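Alpha-L-rhamnosidase (Aspergillus terreus, PDB 6GSZ) probably hydrolyses terminal non-reducing alpha-L-rhamnose residues in alpha-L-rhamnosides. Local coordinates at residues S261-L273 with L370-S382. Residues are numbered along the deposited sequence; the frame is centred on the assembly and turned at random.
With CA (calcium ion), chain O.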
ATOM      1  N   SER A 261      -5.742 -17.998  16.457  1.00 11.31           N
ATOM      2  CA  SER A 261      -5.993 -16.959  15.426  1.00 11.62           C
ATOM      3  C   SER A 261      -4.696 -16.687  14.675  1.00 10.93           C
ATOM      4  O   SER A 261      -3.748 -16.223  15.286  1.00 11.73           O
ATOM      5  CB  SER A 261      -6.575 -15.710  16.079  1.00 12.07           C
ATOM      6  OG  SER A 261      -7.088 -14.828  15.092  1.00 12.44           O
ATOM      7  N   GLU A 262      -4.680 -17.090  13.408  1.00 11.27           N
ATOM      8  CA  GLU A 262      -3.454 -17.196  12.604  1.00 12.24           C
ATOM      9  C   GLU A 262      -3.719 -16.499  11.274  1.00 11.72           C
ATOM     10  O   GLU A 262      -4.778 -16.654  10.711  1.00 12.43           O
ATOM     11  CB  GLU A 262      -3.104 -18.659  12.332  1.00 11.52           C
ATOM     12  CG  GLU A 262      -2.993 -19.501  13.572  1.00 12.42           C
ATOM     13  CD  GLU A 262      -2.694 -20.924  13.196  1.00 14.44           C
ATOM     14  OE1 GLU A 262      -1.586 -21.176  12.637  1.00 14.56           O
ATOM     15  OE2 GLU A 262      -3.561 -21.804  13.531  1.00 16.51           O
ATOM     16  N   ILE A 263      -2.708 -15.756  10.805  1.00 10.10           N
ATOM     17  CA  ILE A 263      -2.776 -15.015   9.532  0.50 10.59           C
ATOM     18  C   ILE A 263      -3.261 -15.977   8.437  1.00 10.59           C
ATOM     19  O   ILE A 263      -4.230 -15.706   7.700  1.00 11.38           O
ATOM     20  CB  ILE A 263      -1.404 -14.385   9.180  0.50 10.12           C
ATOM     21  CG1 ILE A 263      -0.948 -13.329  10.198  0.50 11.25           C
ATOM     22  CG2 ILE A 263      -1.400 -13.822   7.772  0.50  9.77           C
ATOM     23  CD1 ILE A 263      -1.871 -12.139  10.369  0.50 12.94           C
ATOM     24  N   TYR A 264      -2.526 -17.099   8.282  1.00 10.11           N
ATOM     25  CA  TYR A 264      -2.815 -18.017   7.158  1.00 11.42           C
ATOM     26  C   TYR A 264      -3.992 -18.945   7.429  1.00 11.36           C
ATOM     27  O   TYR A 264      -4.922 -19.106   6.607  1.00 13.10           O
ATOM     28  CB  TYR A 264      -1.615 -18.870   6.756  1.00 11.64           C
ATOM     29  CG  TYR A 264      -0.415 -18.123   6.218  1.00 11.07           C
ATOM     30  CD1 TYR A 264      -0.481 -16.834   5.674  1.00 11.25           C
ATOM     31  CD2 TYR A 264       0.822 -18.729   6.279  1.00 11.17           C
ATOM     32  CE1 TYR A 264       0.669 -16.220   5.193  1.00 11.61           C
ATOM     33  CE2 TYR A 264       1.960 -18.138   5.788  1.00 10.85           C
ATOM     34  CZ  TYR A 264       1.892 -16.862   5.233  1.00 10.34           C
ATOM     35  OH  TYR A 264       3.055 -16.280   4.793  1.00 11.25           O
ATOM     36  N   ASP A 265      -3.977 -19.620   8.584  1.00 12.06           N
ATOM     37  CA  ASP A 265      -4.951 -20.690   8.756  1.00 12.50           C
ATOM     38  C   ASP A 265      -6.338 -20.230   9.215  1.00 11.18           C
ATOM     39  O   ASP A 265      -7.310 -20.917   8.935  1.00 14.33           O
ATOM     40  CB  ASP A 265      -4.415 -21.816   9.631  1.00 13.47           C
ATOM     41  CG  ASP A 265      -3.417 -22.735   8.928  1.00 15.50           C
ATOM     42  OD1 ASP A 265      -3.302 -22.670   7.662  1.00 15.27           O
ATOM     43  OD2 ASP A 265      -2.708 -23.499   9.659  1.00 17.60           O
ATOM     44  N   GLY A 266      -6.445 -19.079   9.877  1.00 11.56           N
ATOM     45  CA  GLY A 266      -7.703 -18.532  10.320  1.00 11.60           C
ATOM     46  C   GLY A 266      -7.842 -18.585  11.840  1.00 12.32           C
ATOM     47  O   GLY A 266      -6.885 -18.766  12.577  1.00 12.26           O
ATOM     48  N   GLU A 267      -9.072 -18.398  12.280  1.00 11.96           N
ATOM     49  CA  GLU A 267      -9.397 -18.225  13.699  1.00 12.73           C
ATOM     50  C   GLU A 267     -10.439 -19.268  14.135  1.00 12.37           C
ATOM     51  O   GLU A 267     -11.473 -19.439  13.460  1.00 14.23           O
ATOM     52  CB  GLU A 267      -9.968 -16.834  13.976  1.00 13.16           C
ATOM     53  CG  GLU A 267     -10.415 -16.669  15.415  1.00 12.80           C
ATOM     54  CD  GLU A 267     -10.609 -15.236  15.880  1.00 14.10           C
ATOM     55  OE1 GLU A 267      -9.697 -14.396  15.580  1.00 13.47           O
ATOM     56  OE2 GLU A 267     -11.716 -14.945  16.426  1.00 14.19           O
ATOM     57  N   GLU A 268     -10.165 -19.912  15.288  1.00 12.62           N
ATOM     58  CA  GLU A 268     -11.118 -20.775  16.017  1.00 14.40           C
ATOM     59  C   GLU A 268     -11.531 -19.995  17.276  1.00 13.34           C
ATOM     60  O   GLU A 268     -10.672 -19.639  18.094  1.00 14.65           O
ATOM     61  CB  GLU A 268     -10.506 -22.120  16.358  1.00 14.77           C
ATOM     62  CG  GLU A 268     -11.433 -22.967  17.200  1.00 18.72           C
ATOM     63  CD  GLU A 268     -10.948 -24.360  17.557  1.00 24.70           C
ATOM     64  OE1 GLU A 268      -9.949 -24.838  17.016  1.00 24.88           O
ATOM     65  OE2 GLU A 268     -11.627 -24.993  18.395  1.00 33.60           O
ATOM     66  N   TYR A 269     -12.832 -19.708  17.369  1.00 13.02           N
ATOM     67  CA  TYR A 269     -13.401 -18.932  18.468  1.00 13.26           C
ATOM     68  C   TYR A 269     -14.477 -19.782  19.137  1.00 14.38           C
ATOM     69  O   TYR A 269     -15.422 -20.192  18.468  1.00 15.44           O
ATOM     70  CB  TYR A 269     -13.991 -17.643  17.897  1.00 14.25           C
ATOM     71  CG  TYR A 269     -14.491 -16.651  18.903  1.00 12.89           C
ATOM     72  CD1 TYR A 269     -15.783 -16.724  19.407  1.00 14.69           C
ATOM     73  CD2 TYR A 269     -13.694 -15.613  19.347  1.00 13.45           C
ATOM     74  CE1 TYR A 269     -16.264 -15.783  20.311  1.00 14.76           C
ATOM     75  CE2 TYR A 269     -14.159 -14.671  20.244  1.00 14.63           C
ATOM     76  CZ  TYR A 269     -15.450 -14.751  20.743  1.00 14.63           C
ATOM     77  OH  TYR A 269     -15.880 -13.831  21.650  1.00 15.72           O
ATOM     78  N   ASP A 270     -14.377 -19.906  20.456  1.00 14.50           N
ATOM     79  CA  ASP A 270     -15.376 -20.657  21.256  1.00 14.00           C
ATOM     80  C   ASP A 270     -16.091 -19.656  22.150  1.00 13.91           C
ATOM     81  O   ASP A 270     -15.563 -19.293  23.206  1.00 14.04           O
ATOM     82  CB  ASP A 270     -14.759 -21.811  22.036  1.00 14.93           C
ATOM     83  CG  ASP A 270     -15.786 -22.670  22.748  1.00 16.03           C
ATOM     84  OD1 ASP A 270     -16.988 -22.257  22.795  1.00 16.38           O
ATOM     85  OD2 ASP A 270     -15.353 -23.755  23.246  1.00 19.69           O
ATOM     86  N   SER A 271     -17.288 -19.226  21.740  1.00 13.89           N
ATOM     87  CA  SER A 271     -17.981 -18.157  22.460  1.00 15.63           C
ATOM     88  C   SER A 271     -18.430 -18.599  23.868  1.00 16.28           C
ATOM     89  O   SER A 271     -18.745 -17.757  24.710  1.00 17.20           O
ATOM     90  CB  SER A 271     -19.174 -17.637  21.665  1.00 16.84           C
ATOM     91  OG  SER A 271     -20.218 -18.603  21.569  1.00 16.22           O
ATOM     92  N   ARG A 272     -18.426 -19.907  24.133  1.00 15.20           N
ATOM     93  CA  ARG A 272     -18.744 -20.413  25.446  1.00 15.79           C
ATOM     94  C   ARG A 272     -17.704 -19.972  26.482  1.00 16.98           C
ATOM     95  O   ARG A 272     -17.973 -19.999  27.698  1.00 18.62           O
ATOM     96  CB  ARG A 272     -18.868 -21.943  25.445  1.00 16.28           C
ATOM     97  CG  ARG A 272     -20.001 -22.455  24.575  1.00 17.94           C
ATOM     98  CD  ARG A 272     -19.952 -23.948  24.411  1.00 19.57           C
ATOM     99  NE  ARG A 272     -18.733 -24.399  23.747  1.00 18.17           N
ATOM    100  CZ  ARG A 272     -18.403 -25.653  23.500  1.00 18.53           C
ATOM    101  NH1 ARG A 272     -19.202 -26.644  23.901  1.00 20.32           N
ATOM    102  NH2 ARG A 272     -17.240 -25.908  22.926  1.00 20.71           N
ATOM    103  N   LEU A 273     -16.517 -19.598  26.008  1.00 16.31           N
ATOM    104  CA  LEU A 273     -15.413 -19.206  26.890  1.00 15.70           C
ATOM    105  C   LEU A 273     -15.296 -17.687  27.058  1.00 17.03           C
ATOM    106  O   LEU A 273     -14.341 -17.249  27.670  1.00 20.13           O
ATOM    107  CB  LEU A 273     -14.114 -19.837  26.377  1.00 17.43           C
ATOM    108  CG  LEU A 273     -14.093 -21.357  26.381  1.00 19.60           C
ATOM    109  CD1 LEU A 273     -12.808 -21.913  25.792  1.00 20.80           C
ATOM    110  CD2 LEU A 273     -14.301 -21.874  27.803  1.00 25.26           C
ATOM    111  N   LEU A 370      -4.403 -22.123  -2.381  1.00 14.14           N
ATOM    112  CA  LEU A 370      -4.050 -21.504  -1.096  1.00 15.29           C
ATOM    113  C   LEU A 370      -2.828 -22.188  -0.494  1.00 13.75           C
ATOM    114  O   LEU A 370      -2.223 -21.645   0.429  1.00 13.95           O
ATOM    115  CB  LEU A 370      -5.233 -21.561  -0.129  1.00 15.59           C
ATOM    116  CG  LEU A 370      -6.486 -20.809  -0.574  1.00 16.88           C
ATOM    117  CD1 LEU A 370      -7.587 -20.975   0.464  1.00 20.40           C
ATOM    118  CD2 LEU A 370      -6.209 -19.340  -0.852  1.00 19.22           C
ATOM    119  N   ARG A 371      -2.500 -23.388  -0.993  1.00 13.80           N
ATOM    120  CA  ARG A 371      -1.332 -24.131  -0.484  1.00 14.40           C
ATOM    121  C   ARG A 371      -1.517 -24.367   1.023  1.00 16.09           C
ATOM    122  O   ARG A 371      -2.572 -24.829   1.401  1.00 17.84           O
ATOM    123  CB  ARG A 371      -0.018 -23.435  -0.855  1.00 15.02           C
ATOM    124  CG  ARG A 371       0.192 -23.230  -2.356  1.00 15.36           C
ATOM    125  CD  ARG A 371       1.588 -22.765  -2.710  1.00 15.19           C
ATOM    126  NE  ARG A 371       1.952 -21.537  -2.031  1.00 14.51           N
ATOM    127  CZ  ARG A 371       2.659 -20.550  -2.556  1.00 14.01           C
ATOM    128  NH1 ARG A 371       3.084 -20.624  -3.823  1.00 16.04           N
ATOM    129  NH2 ARG A 371       2.932 -19.502  -1.802  1.00 13.79           N
ATOM    130  N   GLN A 372      -0.497 -24.059   1.840  1.00 14.71           N
ATOM    131  CA  GLN A 372      -0.565 -24.339   3.308  1.00 14.28           C
ATOM    132  C   GLN A 372      -1.130 -23.103   4.035  1.00 14.88           C
ATOM    133  O   GLN A 372      -0.483 -22.587   4.965  1.00 17.80           O
ATOM    134  CB  GLN A 372       0.809 -24.747   3.841  1.00 25.18           C
ATOM    135  CG  GLN A 372       1.260 -26.098   3.307  1.00 27.74           C
ATOM    136  CD  GLN A 372       2.452 -26.651   4.045  1.00 28.52           C
ATOM    137  OE1 GLN A 372       3.496 -26.887   3.452  1.00 29.94           O
ATOM    138  NE2 GLN A 372       2.294 -26.841   5.345  1.00 29.03           N
ATOM    139  N   ALA A 373      -2.305 -22.637   3.603  1.00 14.65           N
ATOM    140  CA  ALA A 373      -3.103 -21.606   4.269  1.00 12.91           C
ATOM    141  C   ALA A 373      -4.555 -22.088   4.282  1.00 15.20           C
ATOM    142  O   ALA A 373      -5.195 -22.108   3.218  1.00 17.20           O
ATOM    143  CB  ALA A 373      -2.976 -20.295   3.523  1.00 13.32           C
ATOM    144  N   LYS A 374      -5.066 -22.479   5.453  1.00 14.12           N
ATOM    145  CA  LYS A 374      -6.425 -23.036   5.476  1.00 15.29           C
ATOM    146  C   LYS A 374      -7.502 -21.984   5.201  1.00 15.51           C
ATOM    147  O   LYS A 374      -8.574 -22.342   4.738  1.00 15.84           O
ATOM    148  CB  LYS A 374      -6.712 -23.751   6.788  1.00 16.57           C
ATOM    149  CG  LYS A 374      -5.838 -24.971   7.023  1.00 20.90           C
ATOM    150  CD  LYS A 374      -6.167 -25.695   8.309  1.00 24.66           C
ATOM    151  CE  LYS A 374      -5.123 -26.742   8.634  1.00 29.86           C
ATOM    152  NZ  LYS A 374      -5.338 -27.290   9.994  1.00 36.80           N
ATOM    153  N   ALA A 375      -7.249 -20.709   5.565  1.00 14.13           N
ATOM    154  CA  ALA A 375      -8.234 -19.606   5.396  1.00 14.98           C
ATOM    155  C   ALA A 375      -9.625 -20.040   5.870  1.00 13.83           C
ATOM    156  O   ALA A 375     -10.617 -19.831   5.173  1.00 14.60           O
ATOM    157  CB  ALA A 375      -8.266 -19.094   3.953  1.00 15.31           C
ATOM    158  N   THR A 376      -9.642 -20.694   7.049  1.00 13.02           N
ATOM    159  CA  THR A 376     -10.842 -21.304   7.609  1.00 14.52           C
ATOM    160  C   THR A 376     -11.051 -20.810   9.037  1.00 13.12           C
ATOM    161  O   THR A 376     -10.148 -20.948   9.867  1.00 15.05           O
ATOM    162  CB  THR A 376     -10.739 -22.824   7.548  1.00 15.96           C
ATOM    163  OG1 THR A 376     -10.664 -23.246   6.184  1.00 17.50           O
ATOM    164  CG2 THR A 376     -11.901 -23.532   8.214  1.00 17.23           C
ATOM    165  N   ASP A 377     -12.238 -20.248   9.272  1.00 13.82           N
ATOM    166  CA  ASP A 377     -12.615 -19.811  10.599  1.00 14.64           C
ATOM    167  C   ASP A 377     -13.690 -20.744  11.155  1.00 15.33           C
ATOM    168  O   ASP A 377     -14.536 -21.235  10.407  1.00 16.00           O
ATOM    169  CB  ASP A 377     -13.098 -18.372  10.585  1.00 13.01           C
ATOM    170  CG  ASP A 377     -12.062 -17.393  10.062  1.00 11.94           C
ATOM    171  OD1 ASP A 377     -10.817 -17.658  10.234  1.00 13.57           O
ATOM    172  OD2 ASP A 377     -12.505 -16.379   9.485  1.00 14.07           O
ATOM    173  N   HIS A 378     -13.634 -20.973  12.467  1.00 13.39           N
ATOM    174  CA  HIS A 378     -14.626 -21.764  13.179  1.00 14.40           C
ATOM    175  C   HIS A 378     -15.211 -20.910  14.292  1.00 14.40           C
ATOM    176  O   HIS A 378     -14.432 -20.353  15.081  1.00 15.91           O
ATOM    177  CB  HIS A 378     -14.020 -23.017  13.799  1.00 15.75           C
ATOM    178  CG  HIS A 378     -13.582 -24.064  12.828  1.00 17.36           C
ATOM    179  ND1 HIS A 378     -12.368 -24.026  12.198  1.00 21.19           N
ATOM    180  CD2 HIS A 378     -14.191 -25.195  12.414  1.00 20.52           C
ATOM    181  CE1 HIS A 378     -12.226 -25.108  11.446  1.00 20.88           C
ATOM    182  NE2 HIS A 378     -13.338 -25.848  11.556  1.00 21.22           N
ATOM    183  N   PHE A 379     -16.542 -20.880  14.389  1.00 14.67           N
ATOM    184  CA  PHE A 379     -17.195 -20.145  15.441  1.00 15.14           C
ATOM    185  C   PHE A 379     -18.134 -21.097  16.172  1.00 16.01           C
ATOM    186  O   PHE A 379     -19.073 -21.608  15.563  1.00 16.55           O
ATOM    187  CB  PHE A 379     -17.978 -18.952  14.884  1.00 16.38           C
ATOM    188  CG  PHE A 379     -18.730 -18.151  15.905  1.00 15.48           C
ATOM    189  CD1 PHE A 379     -18.103 -17.159  16.642  1.00 14.58           C
ATOM    190  CD2 PHE A 379     -20.053 -18.450  16.180  1.00 17.02           C
ATOM    191  CE1 PHE A 379     -18.778 -16.455  17.618  1.00 14.56           C
ATOM    192  CE2 PHE A 379     -20.740 -17.733  17.133  1.00 16.55           C
ATOM    193  CZ  PHE A 379     -20.102 -16.748  17.866  1.00 16.69           C
ATOM    194  N   THR A 380     -17.865 -21.302  17.458  1.00 14.46           N
ATOM    195  CA  THR A 380     -18.750 -22.158  18.267  1.00 14.88           C
ATOM    196  C   THR A 380     -19.737 -21.260  19.022  1.00 14.39           C
ATOM    197  O   THR A 380     -19.341 -20.338  19.796  1.00 15.00           O
ATOM    198  CB  THR A 380     -17.997 -23.085  19.201  1.00 14.52           C
ATOM    199  OG1 THR A 380     -17.146 -23.912  18.412  1.00 17.60           O
ATOM    200  CG2 THR A 380     -18.941 -23.921  20.055  1.00 16.99           C
ATOM    201  N   LEU A 381     -21.025 -21.539  18.788  1.00 16.14           N
ATOM    202  CA  LEU A 381     -22.159 -20.777  19.322  1.00 16.32           C
ATOM    203  C   LEU A 381     -22.336 -21.063  20.821  1.00 16.98           C
ATOM    204  O   LEU A 381     -21.940 -22.132  21.331  1.00 17.21           O
ATOM    205  CB  LEU A 381     -23.430 -21.207  18.582  1.00 19.17           C
ATOM    206  CG  LEU A 381     -23.472 -20.812  17.110  1.00 18.00           C
ATOM    207  CD1 LEU A 381     -24.183 -21.868  16.275  1.00 22.09           C
ATOM    208  CD2 LEU A 381     -24.122 -19.457  16.952  1.00 19.37           C
ATOM    209  N   SER A 382     -22.964 -20.120  21.521  1.00 17.43           N
ATOM    210  CA  SER A 382     -23.203 -20.234  22.965  1.00 19.43           C
ATOM    211  C   SER A 382     -24.677 -20.522  23.292  1.00 21.61           C
ATOM    212  O   SER A 382     -24.952 -20.872  24.443  1.00 23.60           O
ATOM    213  CB  SER A 382     -22.795 -18.984  23.682  1.00 20.37           C
ATOM    214  OG  SER A 382     -23.696 -17.938  23.366  1.00 21.71           O
TER
HETATM  215 CA    CA O 933     -10.662 -27.007  17.714  0.50 37.61          CA
HETATM  216  O   HOH W   1     -14.859 -23.023  17.415  1.00 25.87           O
HETATM  217  O   HOH W   2     -10.890 -29.400  17.806  1.00 55.57           O
HETATM  218  O   HOH W   3      -9.613 -26.864  19.755  1.00 60.04           O
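With CG anti to the backbone N in both Tyr269 (chi1 -174°) and Phe379 (chi1 178°), the two rings leave neighbouring strands in the same direction and lie side by side, rim to rim. Their planes are only 8° apart, and Tyr269 CD1 comes to 3.5 Å from Phe379 CE1; the phenol OH reaches on to Glu274. The strands that carry them, 266-270 and 376-380, run parallel, zipped by His378 N to Glu267 O, Tyr269 N to His378 O and Thr380 N to Tyr269 O. At the start of the ladder two aspartates add side-chain acceptors to the backbone bonds Ala375 N to Tyr264 O and Thr376 N to Asp265 O. Asp377 OD1 takes Glu267 N at 2.8 Å and Asp265 OD1 takes Lys374 N, both on the anti side but tilted out of the carboxylate plane; Asp377 OD2 goes to His396. At the far end Thr380 O is gripped by Ser271 N and OG. Arg272 grips Asp270 side-on, NE to OD1 and NH2 to OD2. The pairing joins the N-terminal-domain family region to the concanavalin-like one. The N-H bonds, with Arg212 at Asp265, and the calcium bound by both Glu268 oxygens would favour ionised Asp265, Asp377 and Glu268.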